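Galactose mutarotase related enzyme (Lactobacillus casei, PDB 3Q1N) probably binds a carbohydrate and may act as an isomerase of the aldose 1-epimerase (galactose mutarotase) type. Local coordinates at residues L203-K217 with D232-H246. Sequence-based numbering, arbitrary orientation. Where two conformers were deposited one is given.
With EDO (1,2-ethanediol), chain S; EDO (1,2-ethanediol), chain R.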
ATOM      1  N   LEU A 203     -16.814   4.675  -2.474  1.00 23.83           N
ATOM      2  CA  LEU A 203     -15.908   3.498  -2.476  1.00 23.57           C
ATOM      3  C   LEU A 203     -16.526   2.194  -2.995  1.00 24.21           C
ATOM      4  O   LEU A 203     -15.796   1.254  -3.312  1.00 24.18           O
ATOM      5  CB  LEU A 203     -15.288   3.297  -1.080  1.00 22.69           C
ATOM      6  CG  LEU A 203     -14.385   4.461  -0.652  1.00 21.82           C
ATOM      7  CD1 LEU A 203     -14.079   4.361   0.831  1.00 20.73           C
ATOM      8  CD2 LEU A 203     -13.085   4.535  -1.515  1.00 19.18           C
ATOM      9  N   ASP A 204     -17.842   2.130  -3.080  1.00 25.71           N
ATOM     10  CA  ASP A 204     -18.523   0.893  -3.477  1.00 26.84           C
ATOM     11  C   ASP A 204     -18.218   0.490  -4.897  1.00 27.18           C
ATOM     12  O   ASP A 204     -18.363  -0.689  -5.240  1.00 28.47           O
ATOM     13  CB  ASP A 204     -20.041   0.998  -3.246  1.00 27.69           C
ATOM     14  CG  ASP A 204     -20.437   0.705  -1.796  1.00 29.13           C
ATOM     15  OD1 ASP A 204     -19.579   0.275  -1.015  1.00 32.19           O
ATOM     16  OD2 ASP A 204     -21.599   0.927  -1.403  1.00 32.01           O
ATOM     17  N   GLY A 205     -17.761   1.438  -5.716  1.00 27.17           N
ATOM     18  CA  GLY A 205     -17.358   1.172  -7.095  1.00 27.65           C
ATOM     19  C   GLY A 205     -15.924   0.693  -7.259  1.00 27.34           C
ATOM     20  O   GLY A 205     -15.417   0.580  -8.392  1.00 28.73           O
ATOM     21  N   GLY A 206     -15.243   0.439  -6.144  1.00 25.65           N
ATOM     22  CA  GLY A 206     -13.892  -0.068  -6.195  1.00 24.38           C
ATOM     23  C   GLY A 206     -12.866   0.922  -5.739  1.00 23.14           C
ATOM     24  O   GLY A 206     -13.171   2.086  -5.406  1.00 22.69           O
ATOM     25  N   LEU A 207     -11.635   0.443  -5.715  1.00 20.95           N
ATOM     26  CA  LEU A 207     -10.492   1.235  -5.298  1.00 20.20           C
ATOM     27  C   LEU A 207     -10.410   2.613  -6.029  1.00 19.51           C
ATOM     28  O   LEU A 207     -10.704   2.717  -7.231  1.00 20.18           O
ATOM     29  CB  LEU A 207      -9.215   0.428  -5.524  1.00 19.94           C
ATOM     30  CG  LEU A 207      -8.684   0.192  -6.942  1.00 21.56           C
ATOM     31  CD1 LEU A 207      -7.333  -0.496  -6.840  1.00 20.53           C
ATOM     32  CD2 LEU A 207      -9.656  -0.621  -7.845  1.00 22.79           C
ATOM     33  N   VAL A 208     -10.076   3.663  -5.267  1.00 17.37           N
ATOM     34  CA  VAL A 208      -9.888   5.020  -5.768  1.00 16.62           C
ATOM     35  C   VAL A 208      -8.391   5.353  -5.756  1.00 15.89           C
ATOM     36  O   VAL A 208      -7.784   5.574  -4.711  1.00 14.46           O
ATOM     37  CB  VAL A 208     -10.670   6.046  -4.894  1.00 16.54           C
ATOM     38  CG1 VAL A 208     -10.437   7.512  -5.393  1.00 17.31           C
ATOM     39  CG2 VAL A 208     -12.195   5.714  -4.915  1.00 17.46           C
ATOM     40  N   ILE A 209      -7.783   5.322  -6.927  1.00 14.99           N
ATOM     41  CA  ILE A 209      -6.339   5.554  -7.061  1.00 14.96           C
ATOM     42  C   ILE A 209      -6.064   7.008  -7.435  1.00 15.29           C
ATOM     43  O   ILE A 209      -6.263   7.390  -8.577  1.00 15.96           O
ATOM     44  CB  ILE A 209      -5.699   4.643  -8.137  1.00 14.09           C
ATOM     45  CG1 ILE A 209      -6.125   3.197  -7.961  1.00 15.58           C
ATOM     46  CG2 ILE A 209      -4.168   4.795  -8.077  1.00 14.76           C
ATOM     47  CD1 ILE A 209      -5.709   2.278  -9.154  1.00 15.06           C
ATOM     48  N   LEU A 210      -5.626   7.817  -6.483  1.00 15.82           N
ATOM     49  CA  LEU A 210      -5.335   9.229  -6.754  1.00 16.70           C
ATOM     50  C   LEU A 210      -4.108   9.368  -7.638  1.00 16.82           C
ATOM     51  O   LEU A 210      -3.034   8.789  -7.363  1.00 18.11           O
ATOM     52  CB  LEU A 210      -5.090  10.016  -5.447  1.00 16.50           C
ATOM     53  CG  LEU A 210      -6.220   9.964  -4.425  1.00 18.27           C
ATOM     54  CD1 LEU A 210      -5.818  10.818  -3.207  1.00 17.32           C
ATOM     55  CD2 LEU A 210      -7.527  10.475  -4.985  1.00 17.99           C
ATOM     56  N   ALA A 211      -4.276  10.145  -8.697  1.00 17.84           N
ATOM     57  CA  ALA A 211      -3.273  10.327  -9.729  1.00 18.13           C
ATOM     58  C   ALA A 211      -2.334  11.496  -9.469  1.00 19.20           C
ATOM     59  O   ALA A 211      -1.334  11.639 -10.190  1.00 20.49           O
ATOM     60  CB  ALA A 211      -3.953  10.505 -11.072  1.00 18.27           C
ATOM     61  N   ASN A 212      -2.629  12.323  -8.457  1.00 18.85           N
ATOM     62  CA  ASN A 212      -1.885  13.565  -8.234  1.00 19.32           C
ATOM     63  C   ASN A 212      -0.577  13.304  -7.490  1.00 19.23           C
ATOM     64  O   ASN A 212      -0.537  13.254  -6.261  1.00 19.51           O
ATOM     65  CB  ASN A 212      -2.761  14.611  -7.502  1.00 19.46           C
ATOM     66  CG  ASN A 212      -4.095  14.830  -8.163  1.00 19.66           C
ATOM     67  OD1 ASN A 212      -4.960  13.983  -8.084  1.00 19.50           O
ATOM     68  ND2 ASN A 212      -4.308  16.017  -8.744  1.00 19.69           N
ATOM     69  N   SER A 213       0.524  13.153  -8.240  1.00 19.52           N
ATOM     70  CA  SER A 213       1.782  12.693  -7.639  0.50 18.97           C
ATOM     71  C   SER A 213       2.494  13.701  -6.772  1.00 19.56           C
ATOM     72  O   SER A 213       3.412  13.341  -6.024  1.00 19.90           O
ATOM     73  CB  SER A 213       2.730  12.187  -8.724  0.50 19.06           C
ATOM     74  OG  SER A 213       2.112  11.153  -9.443  0.50 16.84           O
ATOM     75  N   GLU A 214       2.089  14.962  -6.856  1.00 19.96           N
ATOM     76  CA  GLU A 214       2.706  15.998  -6.072  1.00 20.49           C
ATOM     77  C   GLU A 214       2.353  15.968  -4.576  1.00 19.94           C
ATOM     78  O   GLU A 214       2.960  16.709  -3.780  1.00 19.59           O
ATOM     79  CB  GLU A 214       2.312  17.361  -6.615  1.00 21.49           C
ATOM     80  CG  GLU A 214       0.820  17.765  -6.424  1.00 22.77           C
ATOM     81  CD  GLU A 214      -0.076  17.408  -7.615  1.00 25.28           C
ATOM     82  OE1 GLU A 214       0.198  16.393  -8.335  1.00 25.92           O
ATOM     83  OE2 GLU A 214      -1.089  18.128  -7.807  1.00 27.81           O
ATOM     84  N   ILE A 215       1.345  15.177  -4.206  1.00 19.03           N
ATOM     85  CA  ILE A 215       0.924  15.111  -2.796  1.00 18.38           C
ATOM     86  C   ILE A 215       2.044  14.658  -1.875  1.00 17.48           C
ATOM     87  O   ILE A 215       2.747  13.680  -2.145  1.00 16.98           O
ATOM     88  CB  ILE A 215      -0.317  14.179  -2.611  1.00 17.92           C
ATOM     89  CG1 ILE A 215      -1.506  14.771  -3.377  1.00 18.48           C
ATOM     90  CG2 ILE A 215      -0.649  13.999  -1.078  1.00 19.73           C
ATOM     91  CD1 ILE A 215      -2.711  13.778  -3.540  1.00 19.33           C
ATOM     92  N   ALA A 216       2.221  15.402  -0.795  1.00 17.22           N
ATOM     93  CA  ALA A 216       3.245  15.104   0.186  1.00 16.43           C
ATOM     94  C   ALA A 216       2.650  14.510   1.448  1.00 16.74           C
ATOM     95  O   ALA A 216       3.270  13.651   2.061  1.00 16.60           O
ATOM     96  CB  ALA A 216       3.997  16.388   0.532  1.00 16.69           C
ATOM     97  N   LYS A 217       1.464  14.985   1.826  1.00 16.44           N
ATOM     98  CA  LYS A 217       0.789  14.509   3.025  0.50 16.51           C
ATOM     99  C   LYS A 217      -0.669  14.260   2.753  1.00 16.47           C
ATOM    100  O   LYS A 217      -1.304  15.010   2.014  1.00 16.63           O
ATOM    101  CB  LYS A 217       0.947  15.491   4.177  0.50 17.03           C
ATOM    102  CG  LYS A 217       2.411  15.698   4.567  0.50 17.97           C
ATOM    103  CD  LYS A 217       2.481  16.145   6.025  0.50 18.77           C
ATOM    104  CE  LYS A 217       3.878  16.509   6.429  0.50 20.03           C
ATOM    105  NZ  LYS A 217       3.931  16.820   7.873  0.50 20.96           N
ATOM    106  N   ASP A 232       2.905  10.494   5.130  1.00 15.83           N
ATOM    107  CA  ASP A 232       3.911  11.310   4.464  1.00 17.03           C
ATOM    108  C   ASP A 232       4.422  10.455   3.302  1.00 16.57           C
ATOM    109  O   ASP A 232       5.083   9.463   3.512  1.00 16.94           O
ATOM    110  CB  ASP A 232       5.055  11.665   5.427  1.00 17.44           C
ATOM    111  CG  ASP A 232       4.569  12.474   6.653  1.00 21.12           C
ATOM    112  OD1 ASP A 232       3.389  12.875   6.714  1.00 23.84           O
ATOM    113  OD2 ASP A 232       5.363  12.667   7.574  1.00 26.26           O
ATOM    114  N   ILE A 233       4.072  10.830   2.083  1.00 17.37           N
ATOM    115  CA  ILE A 233       4.218   9.910   0.914  1.00 17.16           C
ATOM    116  C   ILE A 233       4.729  10.613  -0.353  1.00 17.54           C
ATOM    117  O   ILE A 233       4.412  10.213  -1.469  1.00 16.67           O
ATOM    118  CB  ILE A 233       2.872   9.139   0.679  1.00 17.77           C
ATOM    119  CG1 ILE A 233       1.679  10.062   0.826  1.00 19.62           C
ATOM    120  CG2 ILE A 233       2.747   8.008   1.690  1.00 19.00           C
ATOM    121  CD1 ILE A 233       1.571  11.110  -0.191  1.00 19.27           C
ATOM    122  N   SER A 234       5.592  11.613  -0.214  1.00 18.06           N
ATOM    123  CA  SER A 234       6.132  12.317  -1.397  0.50 18.19           C
ATOM    124  C   SER A 234       6.795  11.340  -2.360  1.00 18.53           C
ATOM    125  O   SER A 234       6.754  11.536  -3.577  1.00 18.77           O
ATOM    126  CB  SER A 234       7.151  13.394  -1.010  0.50 18.31           C
ATOM    127  OG  SER A 234       6.561  14.474  -0.301  0.50 18.52           O
ATOM    128  N   ASP A 235       7.450  10.310  -1.820  1.00 17.42           N
ATOM    129  CA  ASP A 235       8.164   9.335  -2.649  1.00 17.60           C
ATOM    130  C   ASP A 235       7.267   8.421  -3.485  1.00 17.59           C
ATOM    131  O   ASP A 235       7.752   7.760  -4.419  1.00 18.27           O
ATOM    132  CB  ASP A 235       9.055   8.420  -1.779  1.00 17.14           C
ATOM    133  CG  ASP A 235      10.284   9.110  -1.208  1.00 19.64           C
ATOM    134  OD1 ASP A 235      10.547  10.296  -1.504  1.00 20.32           O
ATOM    135  OD2 ASP A 235      11.002   8.474  -0.398  1.00 20.43           O
ATOM    136  N   PHE A 236       5.994   8.299  -3.119  1.00 16.86           N
ATOM    137  CA  PHE A 236       5.070   7.358  -3.751  1.00 16.19           C
ATOM    138  C   PHE A 236       4.190   8.155  -4.716  1.00 16.96           C
ATOM    139  O   PHE A 236       3.500   9.069  -4.286  1.00 17.38           O
ATOM    140  CB  PHE A 236       4.228   6.629  -2.691  1.00 15.75           C
ATOM    141  CG  PHE A 236       4.980   5.563  -1.948  1.00 16.26           C
ATOM    142  CD1 PHE A 236       5.823   5.876  -0.891  1.00 16.26           C
ATOM    143  CD2 PHE A 236       4.903   4.252  -2.348  1.00 15.48           C
ATOM    144  CE1 PHE A 236       6.533   4.893  -0.243  1.00 16.53           C
ATOM    145  CE2 PHE A 236       5.592   3.272  -1.724  1.00 16.72           C
ATOM    146  CZ  PHE A 236       6.466   3.601  -0.653  1.00 18.06           C
ATOM    147  N   PRO A 237       4.230   7.841  -6.015  1.00 14.99           N
ATOM    148  CA  PRO A 237       3.487   8.656  -6.977  1.00 15.85           C
ATOM    149  C   PRO A 237       1.990   8.566  -6.837  1.00 15.67           C
ATOM    150  O   PRO A 237       1.292   9.528  -7.150  1.00 16.94           O
ATOM    151  CB  PRO A 237       3.959   8.145  -8.343  1.00 16.35           C
ATOM    152  CG  PRO A 237       4.506   6.790  -8.087  1.00 16.34           C
ATOM    153  CD  PRO A 237       5.076   6.824  -6.663  1.00 15.73           C
ATOM    154  N   TYR A 238       1.461   7.443  -6.358  1.00 15.40           N
ATOM    155  CA  TYR A 238      -0.013   7.299  -6.295  1.00 14.95           C
ATOM    156  C   TYR A 238      -0.443   6.873  -4.893  1.00 15.30           C
ATOM    157  O   TYR A 238       0.389   6.430  -4.093  1.00 15.30           O
ATOM    158  CB  TYR A 238      -0.489   6.295  -7.361  1.00 15.77           C
ATOM    159  CG  TYR A 238       0.120   6.549  -8.712  1.00 15.36           C
ATOM    160  CD1 TYR A 238      -0.093   7.738  -9.358  1.00 16.79           C
ATOM    161  CD2 TYR A 238       0.978   5.610  -9.311  1.00 17.20           C
ATOM    162  CE1 TYR A 238       0.467   8.012 -10.560  1.00 19.83           C
ATOM    163  CE2 TYR A 238       1.545   5.888 -10.568  1.00 18.24           C
ATOM    164  CZ  TYR A 238       1.239   7.085 -11.175  1.00 20.86           C
ATOM    165  OH  TYR A 238       1.776   7.443 -12.391  1.00 22.59           O
ATOM    166  N   LEU A 239      -1.739   7.031  -4.603  1.00 15.60           N
ATOM    167  CA  LEU A 239      -2.292   6.801  -3.279  1.00 15.31           C
ATOM    168  C   LEU A 239      -3.686   6.275  -3.440  1.00 15.48           C
ATOM    169  O   LEU A 239      -4.522   6.958  -4.051  1.00 15.82           O
ATOM    170  CB  LEU A 239      -2.313   8.096  -2.446  1.00 15.48           C
ATOM    171  CG  LEU A 239      -2.683   7.907  -0.964  1.00 15.68           C
ATOM    172  CD1 LEU A 239      -1.646   7.051  -0.220  1.00 16.15           C
ATOM    173  CD2 LEU A 239      -2.848   9.303  -0.272  1.00 17.17           C
ATOM    174  N   THR A 240      -3.964   5.104  -2.881  1.00 15.37           N
ATOM    175  CA  THR A 240      -5.228   4.434  -3.142  1.00 15.92           C
ATOM    176  C   THR A 240      -6.087   4.305  -1.888  1.00 16.21           C
ATOM    177  O   THR A 240      -5.595   3.946  -0.827  1.00 16.97           O
ATOM    178  CB  THR A 240      -4.983   3.064  -3.762  1.00 16.76           C
ATOM    179  OG1 THR A 240      -4.336   3.257  -5.029  1.00 15.99           O
ATOM    180  CG2 THR A 240      -6.275   2.293  -3.983  1.00 17.77           C
ATOM    181  N   ILE A 241      -7.376   4.618  -2.031  1.00 16.14           N
ATOM    182  CA  ILE A 241      -8.339   4.458  -0.952  0.50 16.51           C
ATOM    183  C   ILE A 241      -9.245   3.279  -1.297  1.00 16.66           C
ATOM    184  O   ILE A 241      -9.711   3.157  -2.441  1.00 16.98           O
ATOM    185  CB  ILE A 241      -9.184   5.728  -0.754  0.50 16.92           C
ATOM    186  CG1 ILE A 241      -8.283   6.969  -0.628  0.50 16.56           C
ATOM    187  CG2 ILE A 241     -10.083   5.598   0.493  0.50 16.50           C
ATOM    188  CD1 ILE A 241      -8.008   7.701  -1.971  0.50 16.99           C
ATOM    189  N   TRP A 242      -9.479   2.411  -0.319  1.00 16.90           N
ATOM    190  CA  TRP A 242     -10.272   1.166  -0.509  1.00 17.43           C
ATOM    191  C   TRP A 242     -10.973   0.746   0.772  1.00 17.60           C
ATOM    192  O   TRP A 242     -10.432   0.874   1.851  1.00 16.70           O
ATOM    193  CB  TRP A 242      -9.373   0.009  -0.998  1.00 17.39           C
ATOM    194  CG  TRP A 242     -10.084  -1.288  -1.038  1.00 19.20           C
ATOM    195  CD1 TRP A 242     -11.036  -1.696  -1.944  1.00 20.95           C
ATOM    196  CD2 TRP A 242      -9.967  -2.339  -0.091  1.00 17.45           C
ATOM    197  NE1 TRP A 242     -11.493  -2.946  -1.618  1.00 20.94           N
ATOM    198  CE2 TRP A 242     -10.842  -3.368  -0.493  1.00 21.28           C
ATOM    199  CE3 TRP A 242      -9.175  -2.526   1.054  1.00 18.68           C
ATOM    200  CZ2 TRP A 242     -10.966  -4.564   0.222  1.00 19.09           C
ATOM    201  CZ3 TRP A 242      -9.272  -3.704   1.738  1.00 19.17           C
ATOM    202  CH2 TRP A 242     -10.177  -4.718   1.322  1.00 21.84           C
ATOM    203  N   SER A 243     -12.217   0.300   0.640  1.00 18.11           N
ATOM    204  CA  SER A 243     -12.913  -0.420   1.699  1.00 18.77           C
ATOM    205  C   SER A 243     -13.823  -1.436   1.037  1.00 19.72           C
ATOM    206  O   SER A 243     -14.354  -1.162  -0.033  1.00 20.59           O
ATOM    207  CB  SER A 243     -13.749   0.525   2.541  1.00 19.25           C
ATOM    208  OG  SER A 243     -14.153  -0.127   3.717  1.00 17.60           O
ATOM    209  N   PRO A 244     -13.955  -2.619   1.630  1.00 21.00           N
ATOM    210  CA  PRO A 244     -14.738  -3.676   0.988  1.00 22.07           C
ATOM    211  C   PRO A 244     -16.077  -3.183   0.424  1.00 23.41           C
ATOM    212  O   PRO A 244     -16.908  -2.580   1.138  1.00 23.04           O
ATOM    213  CB  PRO A 244     -14.974  -4.662   2.126  1.00 21.83           C
ATOM    214  CG  PRO A 244     -13.705  -4.554   2.961  1.00 22.20           C
ATOM    215  CD  PRO A 244     -13.328  -3.078   2.887  1.00 20.62           C
ATOM    216  N   GLU A 245     -16.261  -3.485  -0.865  1.00 24.74           N
ATOM    217  CA  GLU A 245     -17.366  -2.959  -1.643  0.50 26.08           C
ATOM    218  C   GLU A 245     -18.684  -3.607  -1.216  1.00 27.09           C
ATOM    219  O   GLU A 245     -18.755  -4.817  -0.988  1.00 27.27           O
ATOM    220  CB  GLU A 245     -17.113  -3.181  -3.134  0.50 26.22           C
ATOM    221  CG  GLU A 245     -15.793  -2.595  -3.654  0.50 27.28           C
ATOM    222  CD  GLU A 245     -14.723  -3.651  -3.925  0.50 28.79           C
ATOM    223  OE1 GLU A 245     -14.242  -4.317  -2.973  0.50 30.41           O
ATOM    224  OE2 GLU A 245     -14.352  -3.808  -5.105  0.50 31.19           O
ATOM    225  N   HIS A 246     -19.718  -2.786  -1.085  1.00 28.48           N
ATOM    226  CA  HIS A 246     -21.065  -3.220  -0.686  1.00 30.50           C
ATOM    227  C   HIS A 246     -21.125  -3.900   0.676  1.00 30.16           C
ATOM    228  O   HIS A 246     -22.038  -4.645   0.958  1.00 31.66           O
ATOM    229  CB  HIS A 246     -21.703  -4.070  -1.809  1.00 31.43           C
ATOM    230  CG  HIS A 246     -21.753  -3.351  -3.119  1.00 33.94           C
ATOM    231  ND1 HIS A 246     -22.627  -2.309  -3.358  1.00 37.87           N
ATOM    232  CD2 HIS A 246     -20.989  -3.470  -4.234  1.00 37.17           C
ATOM    233  CE1 HIS A 246     -22.405  -1.826  -4.570  1.00 38.57           C
ATOM    234  NE2 HIS A 246     -21.417  -2.512  -5.122  1.00 38.35           N
TER
HETATM  235  C1  EDO S 311       6.290  13.627   2.438  1.00 38.23           C
HETATM  236  O1  EDO S 311       5.663  14.386   3.512  1.00 36.38           O
HETATM  237  C2  EDO S 311       6.962  12.338   2.927  1.00 39.20           C
HETATM  238  O2  EDO S 311       8.111  11.836   2.257  1.00 40.31           O
HETATM  239  C1  EDO R 310      15.333   7.561   0.268  1.00 52.94           C
HETATM  240  O1  EDO R 310      14.776   6.731   1.299  1.00 53.05           O
HETATM  241  C2  EDO R 310      14.201   8.254  -0.491  1.00 52.39           C
HETATM  242  O2  EDO R 310      13.372   8.992   0.423  1.00 51.46           O
HETATM  243  O   HOH W   1     -13.251   0.512  -2.346  1.00 21.90           O
HETATM  244  O   HOH W   2     -17.008   0.689   0.086  1.00 31.60           O
HETATM  245  O   HOH W   3     -11.489  -2.625  -5.475  1.00 26.00           O
HETATM  246  O   HOH W   4       5.753  14.072  -4.545  1.00 32.59           O
HETATM  247  O   HOH W   5       5.776  15.886  -2.673  1.00 41.75           O
HETATM  248  O   HOH W   6       2.914  11.526  -3.709  1.00 21.45           O
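Strands 208-210 and 238-242 run antiparallel, their axes at 159°, with V208 and I241 exchanging two backbone hydrogen bonds and L210 N reaching L239 O at 2.8 Å. On one face I241 packs with both of its branches: in the conformer given, its CD1 lies 3.8 Å from L210 CG, while its CG2 meets L203 CD2, the two side chains crossing at about a right angle. I209 and T240 project together from the other face; with CG2 anti to the backbone N and CG1 anti to the carbonyl carbon (chi1 -48°), I209 sets both branches against T240 OG1, each 3.4 Å away. That buried hydroxyl has no polar partner in the model. Beyond the strand, S213 OG donates to P237 O (2.9 Å), and P237 CB sits over the centre of the Y238 ring. I233 N then bonds A216 O beside a classic beta bulge, in which A216 and K217 both face E164. K217 lies alongside D232 but makes its salt bridge with E292. At the far end D204 lays CB over one face of the H246 ring (CH-pi), its carboxylate plane tilted 30° from the ring, and its OD1 receives H246 N from above the carboxylate plane. Backbone bonds and apolar contacts thus fix the middle of this pair inside the mutarotase-like sheet, between F173 and strand 251-258, whereas side-chain groups, another backbone bond and bridging waters tie the ends beyond.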